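PDB 3OQQ: putative lipoprotein from Bacteroides ovatus, which is of unknown function but is probably an extracellular, lipid-anchored protein rich in beta strands that binds calcium ions. Local coordinates for residues T248-F254 and G273-D279. Numbering follows the deposited sequence.
Sequences TRKEPRF and GLTSLMD
The guanidinium of R253 lies edge-on against the 273-279 loop and nearly coplanar with the carboxylate of D279. Its NH2 makes a salt bridge to D279 OD1 at 2.7 Å, almost straight (169°) and on the syn lone pair. R253 NH1 donates to S276 O at 2.8 Å and, less directly, to M278 O, which it meets from above the carbonyl plane. Further along, the backbone N of F254 gives a straight bond to S276 OG (3.0 Å), and the F254 ring lays one face over G273, whose CA sits 3.7 Å from the ring centroid in a CH-pi contact. The contact lies at the ends of two neighbouring strands of a six-stranded antiparallel sheet: R253 and F254 begin strand 253-263, and the loop, opening with a 3-10 turn at 274-276, leaves its neighbour 266-272. A lysine in place of R253 would probably serve only part of this set, leaving D279 OD1 or S276 O without its guanidinium donor. R249 lays CD over a face of the R253 guanidinium, offset toward its rim. Its chain, extended from CG to NE, carries its own guanidinium to in-plane bonds from R249 NE to E251 O and R249 NH2 to P252 O, which fix the group's rotation, while a water accepts from R249 NH1 and donates to T275 O and M278 O. D247 forms a salt bridge with R253 NE, and W242 of strand 234-242 packs against the R253 side chain.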
ATOM      1  N   THR A 248      -3.341 -15.322 -23.676  1.00 38.50           N
ATOM      2  CA  THR A 248      -3.005 -16.740 -23.748  1.00 38.15           C
ATOM      3  C   THR A 248      -4.264 -17.646 -23.731  1.00 41.74           C
ATOM      4  O   THR A 248      -4.141 -18.863 -23.911  1.00 42.10           O
ATOM      5  CB  THR A 248      -2.029 -17.074 -22.625  1.00 41.78           C
ATOM      6  OG1 THR A 248      -2.580 -16.602 -21.393  1.00 38.38           O
ATOM      7  CG2 THR A 248      -0.666 -16.444 -22.846  1.00 37.64           C
ATOM      8  N   ARG A 249      -5.461 -17.059 -23.548  1.00 36.26           N
ATOM      9  CA  ARG A 249      -6.714 -17.801 -23.567  1.00 35.51           C
ATOM     10  C   ARG A 249      -7.779 -16.992 -24.303  1.00 39.03           C
ATOM     11  O   ARG A 249      -7.669 -15.769 -24.400  1.00 38.59           O
ATOM     12  CB  ARG A 249      -7.162 -18.180 -22.136  1.00 35.99           C
ATOM     13  CG  ARG A 249      -7.988 -17.137 -21.358  1.00 40.87           C
ATOM     14  CD  ARG A 249      -8.380 -17.710 -20.005  1.00 43.04           C
ATOM     15  NE  ARG A 249      -9.482 -17.011 -19.335  1.00 33.60           N
ATOM     16  CZ  ARG A 249      -9.877 -17.300 -18.099  1.00 42.14           C
ATOM     17  NH1 ARG A 249      -9.266 -18.253 -17.409  1.00 30.91           N
ATOM     18  NH2 ARG A 249     -10.892 -16.644 -17.546  1.00 26.86           N
ATOM     19  N   LYS A 250      -8.786 -17.681 -24.846  1.00 36.45           N
ATOM     20  CA  LYS A 250      -9.908 -17.050 -25.557  1.00 36.96           C
ATOM     21  C   LYS A 250     -11.033 -16.708 -24.577  1.00 37.75           C
ATOM     22  O   LYS A 250     -11.821 -15.796 -24.851  1.00 37.19           O
ATOM     23  CB  LYS A 250     -10.431 -17.965 -26.690  1.00 41.06           C
ATOM     24  N   GLU A 251     -11.094 -17.420 -23.426  1.00 33.10           N
ATOM     25  CA  GLU A 251     -12.119 -17.205 -22.401  1.00 32.74           C
ATOM     26  C   GLU A 251     -11.966 -15.810 -21.787  1.00 32.06           C
ATOM     27  O   GLU A 251     -10.838 -15.411 -21.467  1.00 28.64           O
ATOM     28  CB  GLU A 251     -12.080 -18.278 -21.291  1.00 34.97           C
ATOM     29  CG  GLU A 251     -12.091 -19.718 -21.792  1.00 52.47           C
ATOM     30  CD  GLU A 251     -10.698 -20.279 -22.012  1.00 74.60           C
ATOM     31  OE1 GLU A 251     -10.118 -20.013 -23.089  1.00 63.48           O
ATOM     32  OE2 GLU A 251     -10.165 -20.937 -21.089  1.00 72.97           O
ATOM     33  N   PRO A 252     -13.076 -15.045 -21.622  1.00 27.07           N
ATOM     34  CA  PRO A 252     -12.944 -13.708 -21.034  1.00 25.55           C
ATOM     35  C   PRO A 252     -12.590 -13.757 -19.550  1.00 26.50           C
ATOM     36  O   PRO A 252     -12.798 -14.770 -18.876  1.00 24.92           O
ATOM     37  CB  PRO A 252     -14.319 -13.078 -21.260  1.00 27.60           C
ATOM     38  CG  PRO A 252     -15.247 -14.201 -21.337  1.00 32.73           C
ATOM     39  CD  PRO A 252     -14.486 -15.355 -21.941  1.00 28.81           C
ATOM     40  N   ARG A 253     -12.055 -12.636 -19.045  1.00 20.61           N
ATOM     41  CA  ARG A 253     -11.678 -12.517 -17.649  1.00 18.51           C
ATOM     42  C   ARG A 253     -12.581 -11.475 -17.025  1.00 23.48           C
ATOM     43  O   ARG A 253     -13.360 -10.842 -17.755  1.00 21.40           O
ATOM     44  CB  ARG A 253     -10.175 -12.182 -17.529  1.00 15.79           C
ATOM     45  CG  ARG A 253      -9.290 -13.124 -18.382  1.00 21.08           C
ATOM     46  CD  ARG A 253      -7.833 -12.754 -18.232  1.00 19.55           C
ATOM     47  NE  ARG A 253      -6.947 -13.486 -19.134  1.00 31.80           N
ATOM     48  CZ  ARG A 253      -6.415 -14.679 -18.877  1.00 33.09           C
ATOM     49  NH1 ARG A 253      -6.771 -15.351 -17.790  1.00 19.72           N
ATOM     50  NH2 ARG A 253      -5.565 -15.231 -19.732  1.00 18.76           N
ATOM     51  N   PHE A 254     -12.567 -11.347 -15.674  1.00 20.54           N
ATOM     52  CA  PHE A 254     -13.412 -10.356 -15.020  1.00 19.73           C
ATOM     53  C   PHE A 254     -12.710  -9.653 -13.867  1.00 24.01           C
ATOM     54  O   PHE A 254     -11.797 -10.203 -13.239  1.00 24.19           O
ATOM     55  CB  PHE A 254     -14.731 -10.968 -14.544  1.00 21.88           C
ATOM     56  CG  PHE A 254     -14.711 -11.779 -13.270  1.00 22.97           C
ATOM     57  CD1 PHE A 254     -14.287 -13.111 -13.279  1.00 25.88           C
ATOM     58  CD2 PHE A 254     -15.186 -11.242 -12.080  1.00 23.73           C
ATOM     59  CE1 PHE A 254     -14.325 -13.881 -12.115  1.00 25.42           C
ATOM     60  CE2 PHE A 254     -15.211 -12.010 -10.912  1.00 26.29           C
ATOM     61  CZ  PHE A 254     -14.768 -13.320 -10.937  1.00 24.51           C
ATOM     62  N   GLY A 273     -12.177 -10.914  -8.828  1.00 19.83           N
ATOM     63  CA  GLY A 273     -11.804 -11.391 -10.168  1.00 19.48           C
ATOM     64  C   GLY A 273     -10.443 -12.042 -10.309  1.00 22.03           C
ATOM     65  O   GLY A 273     -10.040 -12.442 -11.421  1.00 21.39           O
ATOM     66  N   LEU A 274      -9.711 -12.151  -9.169  1.00 16.93           N
ATOM     67  CA  LEU A 274      -8.379 -12.742  -9.109  1.00 16.56           C
ATOM     68  C   LEU A 274      -8.339 -14.159  -9.676  1.00 21.33           C
ATOM     69  O   LEU A 274      -7.335 -14.537 -10.267  1.00 20.40           O
ATOM     70  CB  LEU A 274      -7.835 -12.771  -7.658  1.00 15.85           C
ATOM     71  CG  LEU A 274      -7.679 -11.460  -6.911  1.00 18.71           C
ATOM     72  CD1 LEU A 274      -6.897 -11.712  -5.564  1.00 17.95           C
ATOM     73  CD2 LEU A 274      -6.995 -10.394  -7.798  1.00 18.96           C
ATOM     74  N   THR A 275      -9.416 -14.939  -9.492  1.00 19.51           N
ATOM     75  CA  THR A 275      -9.486 -16.319  -9.999  1.00 20.61           C
ATOM     76  C   THR A 275      -9.405 -16.390 -11.562  1.00 24.59           C
ATOM     77  O   THR A 275      -9.044 -17.439 -12.114  1.00 23.15           O
ATOM     78  CB  THR A 275     -10.772 -16.977  -9.469  1.00 27.57           C
ATOM     79  OG1 THR A 275     -10.614 -18.382  -9.445  1.00 31.34           O
ATOM     80  CG2 THR A 275     -12.046 -16.578 -10.240  1.00 26.20           C
ATOM     81  N   SER A 276      -9.778 -15.282 -12.259  1.00 20.63           N
ATOM     82  CA  SER A 276      -9.853 -15.258 -13.726  1.00 20.31           C
ATOM     83  C   SER A 276      -8.516 -14.885 -14.372  1.00 23.67           C
ATOM     84  O   SER A 276      -8.437 -14.897 -15.593  1.00 22.64           O
ATOM     85  CB  SER A 276     -10.947 -14.286 -14.181  1.00 22.66           C
ATOM     86  OG  SER A 276     -10.586 -12.915 -14.059  1.00 24.32           O
ATOM     87  N   LEU A 277      -7.456 -14.570 -13.561  1.00 20.80           N
ATOM     88  CA  LEU A 277      -6.158 -14.118 -14.082  1.00 19.78           C
ATOM     89  C   LEU A 277      -5.283 -15.251 -14.572  1.00 24.57           C
ATOM     90  O   LEU A 277      -4.566 -15.085 -15.569  1.00 22.20           O
ATOM     91  CB  LEU A 277      -5.396 -13.282 -13.059  1.00 18.82           C
ATOM     92  CG  LEU A 277      -6.125 -12.059 -12.495  1.00 20.76           C
ATOM     93  CD1 LEU A 277      -5.254 -11.358 -11.562  1.00 19.12           C
ATOM     94  CD2 LEU A 277      -6.624 -11.109 -13.628  1.00 21.19           C
HETATM   95  N   MSE A 278      -5.313 -16.388 -13.869  1.00 22.39           N
HETATM   96  CA  MSE A 278      -4.576 -17.569 -14.305  1.00 22.52           C
HETATM   97  C   MSE A 278      -5.240 -18.201 -15.550  1.00 30.05           C
HETATM   98  O   MSE A 278      -6.375 -17.848 -15.901  1.00 30.47           O
HETATM   99  CB  MSE A 278      -4.499 -18.601 -13.176  1.00 24.18           C
HETATM  100  CG  MSE A 278      -5.843 -19.270 -12.864  1.00 30.60           C
HETATM  101 SE   MSE A 278      -5.770 -20.420 -11.319  0.75 37.23          SE
HETATM  102  CE  MSE A 278      -4.897 -19.111 -10.051  1.00 33.53           C
ATOM    103  N   ASP A 279      -4.542 -19.156 -16.192  1.00 27.04           N
ATOM    104  CA  ASP A 279      -5.064 -19.886 -17.345  1.00 27.21           C
ATOM    105  C   ASP A 279      -5.475 -21.280 -16.943  1.00 31.36           C
ATOM    106  O   ASP A 279      -6.340 -21.875 -17.595  1.00 32.49           O
ATOM    107  CB  ASP A 279      -4.032 -19.942 -18.469  1.00 29.31           C
ATOM    108  CG  ASP A 279      -3.882 -18.622 -19.192  1.00 37.53           C
ATOM    109  OD1 ASP A 279      -4.696 -17.709 -18.942  1.00 37.27           O
ATOM    110  OD2 ASP A 279      -2.937 -18.489 -19.970  1.00 44.48           O
TER
HETATM  111  O   HOH W   1      -8.645 -18.564 -14.515  1.00 33.89           O